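Local coordinates for protein transcriptional regulator, crp family (Thermotoga maritima, PDB 1O5L) that probably acts as a DNA-binding transcription factor of the Crp family, carrying a cyclic nucleotide-binding-type domain ahead of a helix-turn-helix domain, at residues Leu15-Phe27 / Ser96-Leu109. Residues are numbered along the deposited sequence; the frame is centred on the assembly and turned at random.
Sequences LKKLLPCGKVIVF and SKILSIPKEVFLDL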
loop_
_atom_site.group_PDB
_atom_site.type_symbol
_atom_site.label_atom_id
_atom_site.label_comp_id
_atom_site.label_asym_id
_atom_site.label_seq_id
_atom_site.Cartn_x
_atom_site.Cartn_y
_atom_site.Cartn_z
ATOM N N LEU A 15 15.413 -2.404 11.803
ATOM C CA LEU A 15 14.274 -3.193 12.296
ATOM C C LEU A 15 14.634 -4.156 13.426
ATOM O O LEU A 15 13.762 -4.555 14.166
ATOM C CB LEU A 15 13.544 -3.951 11.166
ATOM C CG LEU A 15 12.835 -3.042 10.156
ATOM C CD1 LEU A 15 12.293 -3.808 8.959
ATOM C CD2 LEU A 15 11.733 -2.206 10.821
ATOM N N LYS A 16 15.907 -4.497 13.579
ATOM C CA LYS A 16 16.335 -5.371 14.677
ATOM C C LYS A 16 16.111 -4.762 16.070
ATOM O O LYS A 16 16.091 -5.486 17.083
ATOM C CB LYS A 16 17.802 -5.809 14.494
ATOM C CG LYS A 16 17.995 -6.805 13.350
ATOM C CD LYS A 16 19.411 -7.421 13.332
ATOM C CE LYS A 16 19.535 -8.534 12.275
ATOM N NZ LYS A 16 20.708 -9.419 12.527
ATOM N N LYS A 17 15.946 -3.440 16.123
ATOM C CA LYS A 17 15.555 -2.752 17.360
ATOM C C LYS A 17 14.170 -3.184 17.892
ATOM O O LYS A 17 13.880 -3.005 19.084
ATOM C CB LYS A 17 15.580 -1.240 17.164
ATOM C CG LYS A 17 16.964 -0.677 17.008
ATOM C CD LYS A 17 16.928 0.833 16.755
ATOM C CE LYS A 17 18.336 1.378 16.614
ATOM N NZ LYS A 17 18.340 2.862 16.425
ATOM N N LEU A 18 13.339 -3.764 17.024
ATOM C CA LEU A 18 12.048 -4.297 17.455
ATOM C C LEU A 18 12.099 -5.709 18.031
ATOM O O LEU A 18 11.055 -6.236 18.388
ATOM C CB LEU A 18 11.018 -4.254 16.327
ATOM C CG LEU A 18 10.800 -2.904 15.611
ATOM C CD1 LEU A 18 9.739 -2.991 14.510
ATOM C CD2 LEU A 18 10.480 -1.807 16.572
ATOM N N LEU A 19 13.290 -6.306 18.171
ATOM C CA LEU A 19 13.401 -7.663 18.723
ATOM C C LEU A 19 12.620 -7.897 20.051
ATOM O O LEU A 19 12.016 -8.933 20.212
ATOM C CB LEU A 19 14.875 -8.066 18.898
ATOM C CG LEU A 19 15.566 -8.716 17.699
ATOM C CD1 LEU A 19 17.104 -8.737 17.847
ATOM C CD2 LEU A 19 15.038 -10.127 17.494
ATOM N N PRO A 20 12.631 -6.944 20.979
ATOM C CA PRO A 20 11.919 -7.095 22.248
ATOM C C PRO A 20 10.380 -7.219 22.148
ATOM O O PRO A 20 9.728 -7.681 23.087
ATOM C CB PRO A 20 12.265 -5.790 22.999
ATOM C CG PRO A 20 13.488 -5.250 22.330
ATOM C CD PRO A 20 13.323 -5.641 20.899
ATOM N N CYS A 21 9.848 -6.803 21.009
ATOM C CA CYS A 21 8.422 -6.664 20.742
ATOM C C CYS A 21 7.753 -7.957 20.263
ATOM O O CYS A 21 6.548 -8.011 20.100
ATOM C CB CYS A 21 8.245 -5.591 19.655
ATOM S SG CYS A 21 9.045 -4.029 20.099
ATOM N N GLY A 22 8.529 -9.002 20.037
ATOM C CA GLY A 22 7.968 -10.183 19.402
ATOM C C GLY A 22 8.688 -11.451 19.738
ATOM O O GLY A 22 9.698 -11.415 20.415
ATOM N N LYS A 23 8.148 -12.570 19.276
ATOM C CA LYS A 23 8.820 -13.841 19.408
ATOM C C LYS A 23 9.677 -14.147 18.190
ATOM O O LYS A 23 9.446 -13.639 17.101
ATOM C CB LYS A 23 7.829 -14.982 19.668
ATOM C CG LYS A 23 6.869 -15.300 18.539
ATOM C CD LYS A 23 5.919 -16.439 18.962
ATOM C CE LYS A 23 4.861 -16.752 17.872
ATOM N NZ LYS A 23 4.613 -18.240 17.790
ATOM N N VAL A 24 10.668 -15.000 18.398
ATOM C CA VAL A 24 11.546 -15.426 17.333
ATOM C C VAL A 24 11.159 -16.833 16.904
ATOM O O VAL A 24 10.904 -17.700 17.738
ATOM C CB VAL A 24 13.022 -15.349 17.775
ATOM C CG1 VAL A 24 13.954 -16.034 16.752
ATOM C CG2 VAL A 24 13.419 -13.870 17.999
ATOM N N ILE A 25 11.090 -17.030 15.586
ATOM C CA ILE A 25 10.811 -18.347 15.028
ATOM C C ILE A 25 11.850 -18.670 13.979
ATOM O O ILE A 25 12.175 -17.827 13.132
ATOM C CB ILE A 25 9.398 -18.435 14.391
ATOM C CG1 ILE A 25 8.320 -17.896 15.307
ATOM C CG2 ILE A 25 9.029 -19.918 14.102
ATOM C CD1 ILE A 25 7.106 -17.416 14.528
ATOM N N VAL A 26 12.329 -19.914 14.035
ATOM C CA VAL A 26 13.362 -20.413 13.154
ATOM C C VAL A 26 12.827 -21.526 12.225
ATOM O O VAL A 26 11.926 -22.299 12.607
ATOM C CB VAL A 26 14.585 -20.927 13.970
ATOM C CG1 VAL A 26 15.022 -19.889 15.024
ATOM C CG2 VAL A 26 14.289 -22.249 14.630
ATOM N N PHE A 27 13.396 -21.607 11.022
ATOM C CA PHE A 27 13.011 -22.618 10.031
ATOM C C PHE A 27 14.225 -23.241 9.380
ATOM O O PHE A 27 15.214 -22.567 9.152
ATOM C CB PHE A 27 12.131 -22.006 8.945
ATOM C CG PHE A 27 10.884 -21.323 9.477
ATOM C CD1 PHE A 27 10.931 -19.998 9.894
ATOM C CD2 PHE A 27 9.681 -22.016 9.555
ATOM C CE1 PHE A 27 9.796 -19.383 10.399
ATOM C CE2 PHE A 27 8.543 -21.416 10.039
ATOM C CZ PHE A 27 8.586 -20.092 10.460
ATOM N N SER A 96 16.733 -20.111 8.502
ATOM C CA SER A 96 16.322 -18.718 8.648
ATOM C C SER A 96 15.680 -18.450 10.013
ATOM O O SER A 96 15.295 -19.391 10.736
ATOM C CB SER A 96 15.355 -18.344 7.530
ATOM O OG SER A 96 15.909 -18.522 6.240
ATOM N N LYS A 97 15.608 -17.167 10.374
ATOM C CA LYS A 97 14.976 -16.716 11.614
ATOM C C LYS A 97 14.125 -15.495 11.320
ATOM O O LYS A 97 14.510 -14.600 10.571
ATOM C CB LYS A 97 16.001 -16.353 12.696
ATOM C CG LYS A 97 17.052 -17.418 12.929
ATOM C CD LYS A 97 17.936 -17.111 14.137
ATOM C CE LYS A 97 18.983 -18.176 14.339
ATOM N NZ LYS A 97 19.983 -17.740 15.353
ATOM N N ILE A 98 12.969 -15.465 11.961
ATOM C CA ILE A 98 11.961 -14.459 11.738
ATOM C C ILE A 98 11.513 -13.910 13.077
ATOM O O ILE A 98 11.522 -14.615 14.080
ATOM C CB ILE A 98 10.807 -15.129 10.933
ATOM C CG1 ILE A 98 11.223 -15.181 9.459
ATOM C CG2 ILE A 98 9.423 -14.428 11.099
ATOM C CD1 ILE A 98 10.366 -16.110 8.629
ATOM N N LEU A 99 11.142 -12.627 13.069
ATOM C CA LEU A 99 10.532 -11.962 14.206
ATOM C C LEU A 99 9.043 -11.843 13.902
ATOM O O LEU A 99 8.663 -11.424 12.792
ATOM C CB LEU A 99 11.128 -10.566 14.409
ATOM C CG LEU A 99 10.553 -9.625 15.489
ATOM C CD1 LEU A 99 10.598 -10.202 16.926
ATOM C CD2 LEU A 99 11.318 -8.281 15.410
ATOM N N SER A 100 8.228 -12.183 14.902
ATOM C CA SER A 100 6.796 -12.214 14.787
ATOM C C SER A 100 6.206 -11.272 15.851
ATOM O O SER A 100 6.266 -11.572 17.046
ATOM C CB SER A 100 6.309 -13.663 15.029
ATOM O OG SER A 100 4.907 -13.806 14.797
ATOM N N ILE A 101 5.670 -10.141 15.415
ATOM C CA ILE A 101 5.052 -9.159 16.305
ATOM C C ILE A 101 3.520 -9.170 16.150
ATOM O O ILE A 101 3.045 -9.039 15.033
ATOM C CB ILE A 101 5.571 -7.725 15.968
ATOM C CG1 ILE A 101 7.114 -7.687 16.009
ATOM C CG2 ILE A 101 4.972 -6.710 16.915
ATOM C CD1 ILE A 101 7.698 -6.366 15.614
ATOM N N PRO A 102 2.771 -9.234 17.252
ATOM C CA PRO A 102 1.310 -9.121 17.203
ATOM C C PRO A 102 0.859 -7.820 16.536
ATOM O O PRO A 102 1.433 -6.741 16.777
ATOM C CB PRO A 102 0.867 -9.175 18.686
ATOM C CG PRO A 102 2.019 -9.755 19.444
ATOM C CD PRO A 102 3.262 -9.419 18.631
ATOM N N LYS A 103 -0.149 -7.936 15.672
ATOM C CA LYS A 103 -0.625 -6.807 14.889
ATOM C C LYS A 103 -0.948 -5.561 15.738
ATOM O O LYS A 103 -0.655 -4.443 15.329
ATOM C CB LYS A 103 -1.847 -7.211 14.062
ATOM C CG LYS A 103 -1.590 -7.215 12.576
ATOM C CD LYS A 103 -2.905 -7.228 11.724
ATOM C CE LYS A 103 -3.080 -8.527 10.985
ATOM N NZ LYS A 103 -4.345 -8.519 10.188
ATOM N N GLU A 104 -1.603 -5.774 16.881
ATOM C CA GLU A 104 -2.033 -4.678 17.757
ATOM C C GLU A 104 -0.845 -3.958 18.367
ATOM O O GLU A 104 -0.862 -2.724 18.477
ATOM C CB GLU A 104 -2.961 -5.163 18.889
ATOM C CG GLU A 104 -4.322 -5.675 18.428
ATOM C CD GLU A 104 -5.131 -4.658 17.602
ATOM O OE1 GLU A 104 -5.030 -3.441 17.866
ATOM O OE2 GLU A 104 -5.877 -5.076 16.682
ATOM N N VAL A 105 0.165 -4.734 18.771
ATOM C CA VAL A 105 1.410 -4.186 19.231
ATOM C C VAL A 105 2.120 -3.451 18.080
ATOM O O VAL A 105 2.664 -2.344 18.297
ATOM C CB VAL A 105 2.309 -5.268 19.837
ATOM C CG1 VAL A 105 3.663 -4.694 20.225
ATOM C CG2 VAL A 105 1.641 -5.918 21.062
ATOM N N PHE A 106 2.127 -4.027 16.867
ATOM C CA PHE A 106 2.789 -3.310 15.762
ATOM C C PHE A 106 2.106 -1.952 15.523
ATOM O O PHE A 106 2.776 -0.958 15.364
ATOM C CB PHE A 106 2.867 -4.134 14.475
ATOM C CG PHE A 106 3.813 -3.556 13.453
ATOM C CD1 PHE A 106 5.192 -3.646 13.634
ATOM C CD2 PHE A 106 3.330 -2.894 12.312
ATOM C CE1 PHE A 106 6.090 -3.084 12.680
ATOM C CE2 PHE A 106 4.203 -2.333 11.363
ATOM C CZ PHE A 106 5.584 -2.436 11.540
ATOM N N LEU A 107 0.782 -1.895 15.592
ATOM C CA LEU A 107 0.075 -0.601 15.499
ATOM C C LEU A 107 0.491 0.406 16.577
ATOM O O LEU A 107 0.626 1.589 16.280
ATOM C CB LEU A 107 -1.447 -0.771 15.609
ATOM C CG LEU A 107 -2.244 -1.151 14.380
ATOM C CD1 LEU A 107 -3.657 -1.472 14.837
ATOM C CD2 LEU A 107 -2.265 -0.059 13.303
ATOM N N ASP A 108 0.631 -0.069 17.824
ATOM C CA ASP A 108 1.047 0.777 18.945
ATOM C C ASP A 108 2.413 1.375 18.656
ATOM O O ASP A 108 2.614 2.538 18.913
ATOM C CB ASP A 108 1.129 0.005 20.284
ATOM C CG ASP A 108 -0.213 -0.515 20.772
ATOM O OD1 ASP A 108 -1.254 -0.024 20.319
ATOM O OD2 ASP A 108 -0.328 -1.415 21.637
ATOM N N LEU A 109 3.345 0.563 18.161
ATOM C CA LEU A 109 4.689 1.020 17.801
ATOM C C LEU A 109 4.680 2.099 16.695
ATOM O O LEU A 109 5.413 3.082 16.783
ATOM C CB LEU A 109 5.557 -0.156 17.338
ATOM C CG LEU A 109 5.965 -1.167 18.399
ATOM C CD1 LEU A 109 6.598 -2.390 17.775
ATOM C CD2 LEU A 109 6.909 -0.564 19.462
#
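Leu18 lies against the end of strand 96-102 and the start of the following helix: its CB and CD1 both meet Ile101 CD1, CB at 4.0 Å, and CD1 also sits at the edge of the Phe106 ring, by CE1. The Leu18 and Leu109 side chains run past each other in opposite directions. Cys21 SG rests 3.8 Å from Leu109 CD1, so the 3-10 segment 15-21 covers both the strand end and the helix that begins after Pro102, its N-cap residue. Leu99, with CG anti to its backbone N (chi1 175°), splits its methyls beneath this segment: CD2 reaches Leu18 O at 3.6 Å and CD1 reaches Gly22 CA.

Beyond Gly22 the two strands run antiparallel. Three hydrogen-bonded pairs join them, from Lys23 with Ser100 to Phe27 with Ser96; Ile25 N to Ile98 O is nearly straight (170°). Beside this ladder, Phe27 CE1 touches Ile98 CD1 at 3.8 Å, and both side chains lean on Val33 of the facing sheet of the jelly roll. On the other face, away from Leu99, Val24, Val26 and Lys97 are exposed, with Val26 CG1 merely alongside the aliphatic part of Lys97. Backbone bonding thus secures the edge strand 23-27, whereas segment 15-21 meets strand and helix mainly through apolar side chains.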